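Local coordinates for aminotransferase, class V family protein (Trichomonas vaginalis, PDB 5F8V) that probably catalyses the pyridoxal-phosphate-dependent transamination of O-phospho-L-serine with 2-oxoglutarate, giving 3-phosphooxypyruvate and L-glutamate in L-serine biosynthesis, at residues 156-161 with 344-349; 272-277 with 301-306; 278-283 with 353-358. All blocks are in the same frame, centred on the assembly; numbering follows the deposited sequence.

Interaction 1 (156-161 with 344-349)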
ATOM      1  N   ASN A 156     -13.006 -15.872   8.564  1.00 11.06           N
ATOM      2  CA  ASN A 156     -12.017 -16.939   8.737  1.00 10.94           C
ATOM      3  C   ASN A 156     -10.850 -16.504   9.628  1.00 11.17           C
ATOM      4  O   ASN A 156     -10.038 -15.663   9.234  1.00 10.92           O
ATOM      5  CB  ASN A 156     -11.507 -17.425   7.373  1.00 10.80           C
ATOM      6  CG  ASN A 156     -10.530 -18.578   7.502  1.00 11.04           C
ATOM      7  OD1 ASN A 156     -10.912 -19.699   7.841  1.00 11.00           O
ATOM      8  ND2 ASN A 156      -9.252 -18.292   7.300  1.00 11.06           N
ATOM      9  N   GLU A 157     -10.774 -17.063  10.836  1.00 11.74           N
ATOM     10  CA  GLU A 157      -9.676 -16.727  11.754  1.00 12.19           C
ATOM     11  C   GLU A 157      -8.469 -17.604  11.432  1.00 13.04           C
ATOM     12  O   GLU A 157      -8.510 -18.822  11.576  1.00 13.39           O
ATOM     13  CB  GLU A 157     -10.112 -16.843  13.217  1.00 12.11           C
ATOM     14  CG  GLU A 157     -11.004 -15.697  13.668  1.00 11.90           C
ATOM     15  CD  GLU A 157     -10.273 -14.386  13.935  1.00 11.79           C
ATOM     16  OE1 GLU A 157      -9.030 -14.339  13.820  1.00 11.93           O
ATOM     17  OE2 GLU A 157     -10.942 -13.377  14.282  1.00 11.30           O
ATOM     18  N   THR A 158      -7.414 -16.948  10.962  1.00 14.11           N
ATOM     19  CA  THR A 158      -6.244 -17.577  10.355  1.00 15.32           C
ATOM     20  C   THR A 158      -5.419 -18.392  11.375  1.00 15.29           C
ATOM     21  O   THR A 158      -4.930 -19.490  11.065  1.00 15.48           O
ATOM     22  CB  THR A 158      -5.387 -16.467   9.680  1.00 16.29           C
ATOM     23  OG1 THR A 158      -6.260 -15.593   8.948  1.00 17.73           O
ATOM     24  CG2 THR A 158      -4.376 -17.002   8.720  1.00 16.56           C
ATOM     25  N   ILE A 159      -5.298 -17.872  12.592  1.00 14.93           N
ATOM     26  CA  ILE A 159      -4.467 -18.495  13.633  1.00 14.94           C
ATOM     27  C   ILE A 159      -5.209 -19.634  14.353  1.00 14.31           C
ATOM     28  O   ILE A 159      -4.612 -20.668  14.676  1.00 13.62           O
ATOM     29  CB  ILE A 159      -3.951 -17.431  14.633  1.00 15.00           C
ATOM     30  CG1 ILE A 159      -3.103 -16.394  13.891  1.00 15.27           C
ATOM     31  CG2 ILE A 159      -3.143 -18.076  15.759  1.00 15.15           C
ATOM     32  CD1 ILE A 159      -2.900 -15.098  14.650  1.00 15.65           C
ATOM     33  N   GLN A 160      -6.501 -19.436  14.604  1.00 13.81           N
ATOM     34  CA  GLN A 160      -7.323 -20.430  15.298  1.00 13.20           C
ATOM     35  C   GLN A 160      -7.901 -21.495  14.352  1.00 12.69           C
ATOM     36  O   GLN A 160      -8.252 -22.588  14.795  1.00 12.51           O
ATOM     37  CB  GLN A 160      -8.445 -19.746  16.067  1.00 13.36           C
ATOM     38  CG  GLN A 160      -7.989 -18.972  17.298  1.00 13.92           C
ATOM     39  CD  GLN A 160      -7.351 -17.633  16.985  1.00 14.08           C
ATOM     40  OE1 GLN A 160      -7.696 -16.973  16.010  1.00 14.41           O
ATOM     41  NE2 GLN A 160      -6.418 -17.224  17.821  1.00 14.61           N
ATOM     42  N   GLY A 161      -7.997 -21.191  13.063  1.00 12.05           N
ATOM     43  CA  GLY A 161      -8.636 -22.102  12.105  1.00 11.90           C
ATOM     44  C   GLY A 161     -10.135 -22.273  12.324  1.00 11.63           C
ATOM     45  O   GLY A 161     -10.656 -23.377  12.183  1.00 11.33           O
ATOM     46  N   GLY A 344       3.101 -24.876  18.040  1.00 22.20           N
ATOM     47  CA  GLY A 344       2.631 -26.024  17.268  1.00 20.90           C
ATOM     48  C   GLY A 344       2.704 -25.780  15.776  1.00 19.54           C
ATOM     49  O   GLY A 344       3.608 -25.081  15.299  1.00 18.97           O
ATOM     50  N   PHE A 345       1.731 -26.329  15.042  1.00 18.41           N
ATOM     51  CA  PHE A 345       1.803 -26.393  13.575  1.00 17.82           C
ATOM     52  C   PHE A 345       0.558 -25.841  12.892  1.00 17.47           C
ATOM     53  O   PHE A 345      -0.529 -25.878  13.462  1.00 17.54           O
ATOM     54  CB  PHE A 345       2.032 -27.838  13.141  1.00 17.66           C
ATOM     55  CG  PHE A 345       2.868 -28.621  14.109  1.00 17.04           C
ATOM     56  CD1 PHE A 345       4.198 -28.285  14.307  1.00 16.69           C
ATOM     57  CD2 PHE A 345       2.319 -29.666  14.850  1.00 16.72           C
ATOM     58  CE1 PHE A 345       4.974 -28.989  15.215  1.00 17.02           C
ATOM     59  CE2 PHE A 345       3.092 -30.370  15.760  1.00 16.76           C
ATOM     60  CZ  PHE A 345       4.419 -30.032  15.941  1.00 16.62           C
ATOM     61  N   ARG A 346       0.724 -25.352  11.665  1.00 16.80           N
ATOM     62  CA  ARG A 346      -0.405 -24.862  10.870  1.00 16.33           C
ATOM     63  C   ARG A 346      -0.146 -25.013   9.377  1.00 15.78           C
ATOM     64  O   ARG A 346       0.839 -24.480   8.857  1.00 15.20           O
ATOM     65  CB  ARG A 346      -0.691 -23.393  11.216  1.00 16.66           C
ATOM     66  CG  ARG A 346      -1.923 -22.786  10.540  1.00 16.99           C
ATOM     67  CD  ARG A 346      -2.125 -21.307  10.880  1.00 17.00           C
ATOM     68  NE  ARG A 346      -0.900 -20.523  10.731  1.00 17.36           N
ATOM     69  CZ  ARG A 346      -0.798 -19.205  10.899  1.00 17.94           C
ATOM     70  NH1 ARG A 346      -1.860 -18.450  11.181  1.00 18.47           N
ATOM     71  NH2 ARG A 346       0.389 -18.626  10.750  1.00 18.11           N
ATOM     72  N   ALA A 347      -1.023 -25.748   8.695  1.00 15.17           N
ATOM     73  CA  ALA A 347      -1.024 -25.771   7.235  1.00 15.01           C
ATOM     74  C   ALA A 347      -1.987 -24.693   6.768  1.00 14.74           C
ATOM     75  O   ALA A 347      -3.184 -24.757   7.069  1.00 14.30           O
ATOM     76  CB  ALA A 347      -1.470 -27.125   6.716  1.00 15.02           C
ATOM     77  N   SER A 348      -1.456 -23.695   6.068  1.00 14.88           N
ATOM     78  CA  SER A 348      -2.264 -22.690   5.386  1.00 14.72           C
ATOM     79  C   SER A 348      -2.278 -23.065   3.909  1.00 15.24           C
ATOM     80  O   SER A 348      -1.215 -23.202   3.308  1.00 14.98           O
ATOM     81  CB  SER A 348      -1.684 -21.292   5.603  1.00 14.44           C
ATOM     82  OG  SER A 348      -1.668 -20.953   6.976  1.00 13.80           O
ATOM     83  N   CYS A 349      -3.478 -23.275   3.358  1.00 16.08           N
ATOM     84  CA  CYS A 349      -3.677 -23.789   1.994  1.00 16.73           C
ATOM     85  C   CYS A 349      -4.758 -22.979   1.289  1.00 16.74           C
ATOM     86  O   CYS A 349      -5.942 -23.314   1.333  1.00 16.47           O
ATOM     87  CB  CYS A 349      -4.094 -25.265   2.011  1.00 17.74           C
ATOM     88  SG  CYS A 349      -2.956 -26.360   2.893  1.00 19.50           S
TER
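R346 sends its side chain from strand 345-348 of the two-stranded sheet to T158 and I159, in the turn after strand 156-157 beside the cofactor. Its CG lies anti to the backbone N (chi1 -175°) and the next bond is also extended. A bend at chi3 (48°) then turns the guanidinium over to the turn. NH1 gives a weak but nearly straight hydrogen bond to the backbone carbonyl, with R346 NH1 3.2 Å from T158 O and an angle of 166° at the hydrogen. The carbonyl oxygen meets the guanidinium at its edge, near its plane. The same oxygen also touches the aliphatic chain, since R346 CD is 3.3 Å from T158 O. I159 packs against the same nitrogen, with its CG1 3.6 Å from R346 NH1. The methyl of T158 is also near it, with CG2 3.8 Å from R346 NH1.

T158 splits its two branches between separate tasks. CG2 lies anti to its own backbone N and serves the arginine. OG1 sits beside that N and hydrogen-bonds to S180 OG and to O3 of the modified lysine at 202, which carries the cofactor. The turn itself is closed by the backbone bond from G161 N to E157 O. R346 thus uses one N-H for a weak bond to a buried main-chain carbonyl, leaving the T158 hydroxyl to S180 and the cofactor.

Interaction 2 (272-277 with 301-306)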
ATOM      1  N   ALA A 272     -14.837 -26.206  -3.914  1.00 15.76           N
ATOM      2  CA  ALA A 272     -14.694 -27.672  -4.025  1.00 15.83           C
ATOM      3  C   ALA A 272     -13.236 -28.129  -3.909  1.00 15.36           C
ATOM      4  O   ALA A 272     -12.948 -29.110  -3.221  1.00 15.09           O
ATOM      5  CB  ALA A 272     -15.312 -28.189  -5.326  1.00 16.03           C
ATOM      6  N   LEU A 273     -12.320 -27.426  -4.571  1.00 15.29           N
ATOM      7  CA  LEU A 273     -10.894 -27.794  -4.510  1.00 15.59           C
ATOM      8  C   LEU A 273     -10.295 -27.548  -3.122  1.00 15.14           C
ATOM      9  O   LEU A 273      -9.516 -28.354  -2.627  1.00 14.86           O
ATOM     10  CB  LEU A 273     -10.085 -27.047  -5.569  1.00 16.35           C
ATOM     11  CG  LEU A 273     -10.432 -27.398  -7.023  1.00 16.80           C
ATOM     12  CD1 LEU A 273      -9.660 -26.480  -7.959  1.00 16.89           C
ATOM     13  CD2 LEU A 273     -10.161 -28.866  -7.343  1.00 16.88           C
ATOM     14  N   ASN A 274     -10.691 -26.446  -2.500  1.00 14.86           N
ATOM     15  CA  ASN A 274     -10.254 -26.122  -1.155  1.00 14.87           C
ATOM     16  C   ASN A 274     -10.800 -27.097  -0.092  1.00 15.00           C
ATOM     17  O   ASN A 274     -10.064 -27.486   0.816  1.00 14.86           O
ATOM     18  CB  ASN A 274     -10.594 -24.671  -0.833  1.00 14.71           C
ATOM     19  CG  ASN A 274      -9.769 -23.680  -1.650  1.00 14.76           C
ATOM     20  OD1 ASN A 274      -8.634 -23.970  -2.062  1.00 14.54           O
ATOM     21  ND2 ASN A 274     -10.319 -22.492  -1.856  1.00 14.42           N
ATOM     22  N   LYS A 275     -12.061 -27.513  -0.229  1.00 15.16           N
ATOM     23  CA  LYS A 275     -12.631 -28.574   0.624  1.00 15.66           C
ATOM     24  C   LYS A 275     -11.912 -29.916   0.464  1.00 16.60           C
ATOM     25  O   LYS A 275     -11.715 -30.630   1.448  1.00 16.81           O
ATOM     26  CB  LYS A 275     -14.131 -28.773   0.364  1.00 15.40           C
ATOM     27  CG  LYS A 275     -15.001 -27.703   0.990  1.00 15.13           C
ATOM     28  CD  LYS A 275     -16.465 -27.880   0.643  1.00 15.01           C
ATOM     29  CE  LYS A 275     -17.310 -26.885   1.410  1.00 15.06           C
ATOM     30  NZ  LYS A 275     -18.634 -26.705   0.767  1.00 15.39           N
ATOM     31  N   GLU A 276     -11.545 -30.264  -0.767  1.00 17.79           N
ATOM     32  CA  GLU A 276     -10.786 -31.499  -1.020  1.00 18.72           C
ATOM     33  C   GLU A 276      -9.457 -31.485  -0.288  1.00 17.66           C
ATOM     34  O   GLU A 276      -9.128 -32.429   0.425  1.00 16.54           O
ATOM     35  CB  GLU A 276     -10.524 -31.713  -2.512  1.00 20.60           C
ATOM     36  CG  GLU A 276     -11.675 -32.345  -3.263  1.00 23.46           C
ATOM     37  CD  GLU A 276     -11.446 -32.370  -4.767  1.00 26.31           C
ATOM     38  OE1 GLU A 276     -10.279 -32.553  -5.207  1.00 27.63           O
ATOM     39  OE2 GLU A 276     -12.445 -32.203  -5.510  1.00 29.23           O
ATOM     40  N   LYS A 277      -8.692 -30.416  -0.494  1.00 16.97           N
ATOM     41  CA  LYS A 277      -7.410 -30.243   0.183  1.00 16.63           C
ATOM     42  C   LYS A 277      -7.556 -30.255   1.713  1.00 16.12           C
ATOM     43  O   LYS A 277      -6.813 -30.967   2.386  1.00 16.18           O
ATOM     44  CB  LYS A 277      -6.710 -28.967  -0.299  1.00 17.36           C
ATOM     45  CG  LYS A 277      -6.207 -29.049  -1.739  1.00 17.47           C
ATOM     46  CD  LYS A 277      -5.503 -27.769  -2.163  1.00 18.20           C
ATOM     47  CE  LYS A 277      -6.494 -26.644  -2.453  1.00 18.34           C
ATOM     48  NZ  LYS A 277      -5.826 -25.476  -3.088  1.00 17.93           N
ATOM     49  N   SER A 301     -11.800 -24.442   9.523  1.00 14.39           N
ATOM     50  CA  SER A 301     -11.389 -23.672   8.363  1.00 14.11           C
ATOM     51  C   SER A 301     -10.908 -24.571   7.231  1.00 14.53           C
ATOM     52  O   SER A 301     -10.225 -25.577   7.467  1.00 13.69           O
ATOM     53  CB  SER A 301     -10.285 -22.694   8.756  1.00 13.98           C
ATOM     54  OG  SER A 301      -9.778 -21.972   7.653  1.00 14.17           O
ATOM     55  N   ARG A 302     -11.285 -24.201   6.003  1.00 14.52           N
ATOM     56  CA  ARG A 302     -10.738 -24.827   4.808  1.00 15.32           C
ATOM     57  C   ARG A 302      -9.368 -24.248   4.469  1.00 15.92           C
ATOM     58  O   ARG A 302      -8.624 -24.867   3.727  1.00 17.47           O
ATOM     59  CB  ARG A 302     -11.654 -24.624   3.593  1.00 15.14           C
ATOM     60  CG  ARG A 302     -13.064 -25.194   3.727  1.00 15.37           C
ATOM     61  CD  ARG A 302     -14.053 -24.534   2.763  1.00 15.21           C
ATOM     62  NE  ARG A 302     -13.997 -23.079   2.907  1.00 14.72           N
ATOM     63  CZ  ARG A 302     -13.634 -22.204   1.967  1.00 14.84           C
ATOM     64  NH1 ARG A 302     -13.375 -22.581   0.715  1.00 15.00           N
ATOM     65  NH2 ARG A 302     -13.567 -20.907   2.284  1.00 14.53           N
ATOM     66  N   MET A 303      -9.063 -23.052   4.977  1.00 17.03           N
ATOM     67  CA  MET A 303      -7.897 -22.269   4.566  1.00 17.28           C
ATOM     68  C   MET A 303      -6.704 -22.404   5.513  1.00 17.59           C
ATOM     69  O   MET A 303      -5.562 -22.369   5.069  1.00 17.69           O
ATOM     70  CB  MET A 303      -8.270 -20.785   4.477  1.00 17.93           C
ATOM     71  CG  MET A 303      -9.376 -20.428   3.484  1.00 18.58           C
ATOM     72  SD  MET A 303      -8.853 -20.520   1.750  1.00 20.27           S
ATOM     73  CE  MET A 303      -9.405 -22.174   1.360  1.00 19.42           C
ATOM     74  N   ASN A 304      -6.968 -22.521   6.814  1.00 17.57           N
ATOM     75  CA  ASN A 304      -5.916 -22.582   7.827  1.00 17.19           C
ATOM     76  C   ASN A 304      -6.214 -23.723   8.785  1.00 18.08           C
ATOM     77  O   ASN A 304      -7.260 -23.738   9.439  1.00 18.82           O
ATOM     78  CB  ASN A 304      -5.824 -21.256   8.582  1.00 16.20           C
ATOM     79  CG  ASN A 304      -5.692 -20.057   7.652  1.00 15.74           C
ATOM     80  OD1 ASN A 304      -6.700 -19.459   7.257  1.00 14.48           O
ATOM     81  ND2 ASN A 304      -4.452 -19.726   7.258  1.00 15.29           N
ATOM     82  N   MET A 305      -5.298 -24.684   8.852  1.00 18.22           N
ATOM     83  CA  MET A 305      -5.499 -25.910   9.596  1.00 18.79           C
ATOM     84  C   MET A 305      -4.430 -26.008  10.667  1.00 18.37           C
ATOM     85  O   MET A 305      -3.394 -26.624  10.431  1.00 17.15           O
ATOM     86  CB  MET A 305      -5.414 -27.104   8.638  1.00 20.03           C
ATOM     87  CG  MET A 305      -6.641 -27.227   7.754  1.00 21.18           C
ATOM     88  SD  MET A 305      -6.320 -27.513   6.022  1.00 23.53           S
ATOM     89  CE  MET A 305      -6.111 -25.850   5.404  1.00 23.49           C
ATOM     90  N   PRO A 306      -4.667 -25.380  11.843  1.00 18.18           N
ATOM     91  CA  PRO A 306      -3.731 -25.603  12.940  1.00 18.12           C
ATOM     92  C   PRO A 306      -3.804 -27.041  13.434  1.00 17.95           C
ATOM     93  O   PRO A 306      -4.828 -27.717  13.275  1.00 17.24           O
ATOM     94  CB  PRO A 306      -4.169 -24.611  14.029  1.00 18.48           C
ATOM     95  CG  PRO A 306      -5.529 -24.151  13.646  1.00 18.32           C
ATOM     96  CD  PRO A 306      -5.725 -24.413  12.185  1.00 18.11           C
TER
HETATM   97  O   HOH W   1      -7.568 -25.994   1.145  1.00 11.11           O
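N274, K275, R302 and M303 join helix 267-286 to the turn that leads into strand 304-307. This lies in the smaller alpha/beta part of a fold type I aminotransferase. The turn is an ST turn extended to an ST motif: S301 OG accepts from M303 N at 3.0 Å and from N304 N at 3.0 Å.

Van der Waals packing makes the direct contact. M303 bends at chi2 (-73°) and again at chi3, which curls its methyl back to the helix. There M303 CE lies 3.4 Å from N274 ND2 and about as close to the amide carbon. The same methyl sits above one face of the R302 guanidinium, offset toward its rim. N274 CB is 3.8 Å from R302 NH1, with the amide and guanidinium planes turned 56° apart. Nearby, K275 crosses the arginine chain at its middle, where K275 CG is 3.8 Å from R302 CD.

The charged ends look to other partners. R302 makes salt bridges to E163 and D271 and a hydrogen bond to S184. D271 pairs with both positive groups, K275 NZ through OD2 and R302 NH1 through OD1, and probably offsets their like charges. N274 ND2 donates to N351 OD1. K277 NZ, which also bonds C353 O, adds a weak bond to N274 OD1, so both ends of the amide have a partner.

No direct hydrogen bond crosses between the two segments. One water bridges the backbones instead, lying 2.9 Å from N274 O and 3.0 Å from R302 O.

Interaction 3 (278-283 with 353-358)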
ATOM      1  N   ALA A 278      -8.522 -29.507   2.246  1.00 15.76           N
ATOM      2  CA  ALA A 278      -8.753 -29.440   3.703  1.00 15.94           C
ATOM      3  C   ALA A 278      -9.103 -30.794   4.319  1.00 16.48           C
ATOM      4  O   ALA A 278      -8.575 -31.144   5.370  1.00 16.93           O
ATOM      5  CB  ALA A 278      -9.835 -28.427   4.040  1.00 15.94           C
ATOM      6  N   LYS A 279      -9.973 -31.545   3.649  1.00 17.27           N
ATOM      7  CA  LYS A 279     -10.415 -32.873   4.117  1.00 18.28           C
ATOM      8  C   LYS A 279      -9.229 -33.844   4.274  1.00 17.39           C
ATOM      9  O   LYS A 279      -9.112 -34.531   5.292  1.00 16.20           O
ATOM     10  CB  LYS A 279     -11.460 -33.443   3.152  1.00 19.59           C
ATOM     11  CG  LYS A 279     -12.141 -34.727   3.605  1.00 21.29           C
ATOM     12  CD  LYS A 279     -12.922 -35.352   2.454  1.00 22.61           C
ATOM     13  CE  LYS A 279     -13.719 -36.577   2.899  1.00 23.42           C
ATOM     14  NZ  LYS A 279     -14.887 -36.195   3.747  1.00 24.49           N
ATOM     15  N   LYS A 280      -8.353 -33.871   3.275  1.00 17.06           N
ATOM     16  CA  LYS A 280      -7.095 -34.635   3.353  1.00 17.29           C
ATOM     17  C   LYS A 280      -6.228 -34.217   4.557  1.00 16.54           C
ATOM     18  O   LYS A 280      -5.741 -35.075   5.286  1.00 16.51           O
ATOM     19  CB  LYS A 280      -6.286 -34.492   2.057  1.00 18.13           C
ATOM     20  CG  LYS A 280      -6.896 -35.191   0.842  1.00 18.63           C
ATOM     21  CD  LYS A 280      -5.954 -35.103  -0.356  1.00 19.56           C
ATOM     22  CE  LYS A 280      -6.344 -36.079  -1.464  1.00 20.26           C
ATOM     23  NZ  LYS A 280      -5.491 -35.919  -2.677  1.00 20.62           N
ATOM     24  N   VAL A 281      -6.067 -32.912   4.779  1.00 15.57           N
ATOM     25  CA  VAL A 281      -5.218 -32.431   5.875  1.00 15.29           C
ATOM     26  C   VAL A 281      -5.846 -32.820   7.219  1.00 15.57           C
ATOM     27  O   VAL A 281      -5.140 -33.299   8.102  1.00 15.42           O
ATOM     28  CB  VAL A 281      -4.947 -30.908   5.823  1.00 15.01           C
ATOM     29  CG1 VAL A 281      -4.135 -30.454   7.025  1.00 14.73           C
ATOM     30  CG2 VAL A 281      -4.231 -30.507   4.539  1.00 15.18           C
ATOM     31  N   TYR A 282      -7.164 -32.631   7.362  1.00 15.81           N
ATOM     32  CA  TYR A 282      -7.854 -32.964   8.619  1.00 16.20           C
ATOM     33  C   TYR A 282      -7.890 -34.458   8.904  1.00 17.12           C
ATOM     34  O   TYR A 282      -7.757 -34.860  10.055  1.00 17.30           O
ATOM     35  CB  TYR A 282      -9.283 -32.378   8.671  1.00 15.82           C
ATOM     36  CG  TYR A 282      -9.303 -30.887   8.924  1.00 15.32           C
ATOM     37  CD1 TYR A 282      -8.736 -30.358  10.078  1.00 14.92           C
ATOM     38  CD2 TYR A 282      -9.886 -29.993   8.008  1.00 15.45           C
ATOM     39  CE1 TYR A 282      -8.741 -29.002  10.325  1.00 14.72           C
ATOM     40  CE2 TYR A 282      -9.901 -28.620   8.254  1.00 14.90           C
ATOM     41  CZ  TYR A 282      -9.325 -28.130   9.423  1.00 14.70           C
ATOM     42  OH  TYR A 282      -9.297 -26.775   9.715  1.00 14.27           O
ATOM     43  N   GLU A 283      -8.082 -35.273   7.872  1.00 18.44           N
ATOM     44  CA  GLU A 283      -8.001 -36.725   8.028  1.00 20.64           C
ATOM     45  C   GLU A 283      -6.568 -37.176   8.402  1.00 19.94           C
ATOM     46  O   GLU A 283      -6.418 -38.121   9.159  1.00 19.78           O
ATOM     47  CB  GLU A 283      -8.552 -37.467   6.792  1.00 22.37           C
ATOM     48  CG  GLU A 283      -8.360 -38.989   6.753  1.00 25.07           C
ATOM     49  CD  GLU A 283      -9.034 -39.757   7.898  1.00 27.44           C
ATOM     50  OE1 GLU A 283      -9.214 -39.214   9.010  1.00 30.57           O
ATOM     51  OE2 GLU A 283      -9.377 -40.944   7.691  1.00 30.40           O
ATOM     52  N   CYS A 353      -2.565 -23.102  -3.409  1.00 15.38           N
ATOM     53  CA  CYS A 353      -1.805 -24.172  -2.769  1.00 15.63           C
ATOM     54  C   CYS A 353      -2.008 -25.462  -3.569  1.00 15.78           C
ATOM     55  O   CYS A 353      -3.121 -25.976  -3.611  1.00 15.93           O
ATOM     56  CB  CYS A 353      -2.229 -24.376  -1.320  1.00 15.82           C
ATOM     57  SG  CYS A 353      -1.396 -25.803  -0.582  1.00 16.68           S
ATOM     58  N   PRO A 354      -0.949 -25.968  -4.232  1.00 15.76           N
ATOM     59  CA  PRO A 354      -1.154 -27.123  -5.121  1.00 15.86           C
ATOM     60  C   PRO A 354      -1.542 -28.388  -4.367  1.00 15.40           C
ATOM     61  O   PRO A 354      -1.108 -28.583  -3.236  1.00 14.25           O
ATOM     62  CB  PRO A 354       0.221 -27.314  -5.791  1.00 15.83           C
ATOM     63  CG  PRO A 354       0.971 -26.059  -5.522  1.00 16.02           C
ATOM     64  CD  PRO A 354       0.468 -25.581  -4.192  1.00 15.95           C
ATOM     65  N   MET A 355      -2.339 -29.244  -5.001  1.00 15.82           N
ATOM     66  CA  MET A 355      -2.719 -30.526  -4.398  1.00 16.34           C
ATOM     67  C   MET A 355      -1.477 -31.380  -4.104  1.00 16.26           C
ATOM     68  O   MET A 355      -1.443 -32.127  -3.133  1.00 15.72           O
ATOM     69  CB  MET A 355      -3.695 -31.290  -5.308  1.00 16.65           C
ATOM     70  CG  MET A 355      -4.055 -32.695  -4.835  1.00 16.69           C
ATOM     71  SD  MET A 355      -4.674 -32.757  -3.140  1.00 17.44           S
ATOM     72  CE  MET A 355      -6.377 -32.271  -3.424  1.00 17.16           C
ATOM     73  N   GLU A 356      -0.468 -31.254  -4.956  1.00 16.80           N
ATOM     74  CA  GLU A 356       0.814 -31.905  -4.743  1.00 17.55           C
ATOM     75  C   GLU A 356       1.444 -31.539  -3.391  1.00 16.31           C
ATOM     76  O   GLU A 356       2.030 -32.394  -2.746  1.00 15.77           O
ATOM     77  CB  GLU A 356       1.777 -31.524  -5.859  1.00 19.01           C
ATOM     78  CG  GLU A 356       3.012 -32.388  -5.925  1.00 20.42           C
ATOM     79  CD  GLU A 356       3.872 -32.036  -7.111  1.00 21.51           C
ATOM     80  OE1 GLU A 356       4.633 -31.052  -7.031  1.00 23.99           O
ATOM     81  OE2 GLU A 356       3.777 -32.746  -8.121  1.00 22.11           O
ATOM     82  N   ALA A 357       1.341 -30.269  -2.993  1.00 15.41           N
ATOM     83  CA  ALA A 357       1.884 -29.808  -1.709  1.00 14.79           C
ATOM     84  C   ALA A 357       1.191 -30.487  -0.534  1.00 14.33           C
ATOM     85  O   ALA A 357       1.854 -30.947   0.405  1.00 13.77           O
ATOM     86  CB  ALA A 357       1.770 -28.296  -1.581  1.00 14.78           C
ATOM     87  N   VAL A 358      -0.138 -30.548  -0.603  1.00 13.87           N
ATOM     88  CA  VAL A 358      -0.939 -31.225   0.406  1.00 14.07           C
ATOM     89  C   VAL A 358      -0.575 -32.719   0.472  1.00 14.19           C
ATOM     90  O   VAL A 358      -0.439 -33.264   1.571  1.00 14.66           O
ATOM     91  CB  VAL A 358      -2.459 -31.041   0.165  1.00 13.96           C
ATOM     92  CG1 VAL A 358      -3.275 -31.933   1.089  1.00 13.86           C
ATOM     93  CG2 VAL A 358      -2.867 -29.576   0.344  1.00 14.18           C
TER
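K280 sets CG beside its backbone N (chi1 -70°) and then runs out fully extended, which carries its ammonium to M355. M355 does the reverse. Its CG is anti to the backbone N, but the chain bends at chi2 (54°) and again at chi3 (81°), folding the thioether toward the lysine. The two chains cross at about a right angle.

The sulfur meets the tip of the lysine, with K280 NZ 3.3 Å from M355 SD. It also touches the aliphatic part, where K280 CD is 3.9 Å from M355 SD. The methyl group follows, with M355 CE 3.8 Å from K280 NZ. The ammonium has a further partner, a long and weak ion pair with D359 OD1. The lysine is solvent-exposed. M355 also touches a neighbouring molecule in the crystal, so the lattice may influence its conformation.

Deeper in, the contact is purely apolar. V358 has CG1 anti to its backbone N, which places this methyl against helix 267-286. There V358 CG1 rests 3.9 Å from V281 CG2, and the two valines also cross at about a right angle. K280 CB adds a looser contact, 4.1 Å from V358 CG1.

Helix 267-286 and the first turn of helix 355-367 therefore meet through a buried valine pair and a more open lysine-methionine pair. V281 also packs on M305 of strand 304-307. V358 also touches K277, one turn before V281 in helix 267-286, and A357 packs on F9.

The three contacts lie on one side of the chain's centre, in the smaller domain and its border with the cofactor site. The centres of interactions 2 and 3 are about 7 Å apart, those of 1 and 2 about 10 Å, and those of 1 and 3 about 13 Å. Interactions 2 and 3 use consecutive turns of helix 267-286. Interaction 1 uses strand 345-348 and interaction 2 strand 304-307, neighbours in one antiparallel pair. Along the chain, interaction 2 is nested inside the loop closed by interaction 1, while interaction 3 crosses both. The two-stranded sheet thus has the cofactor-side turn 156-161 on one face and helices 267-286 and 355-367 on the other.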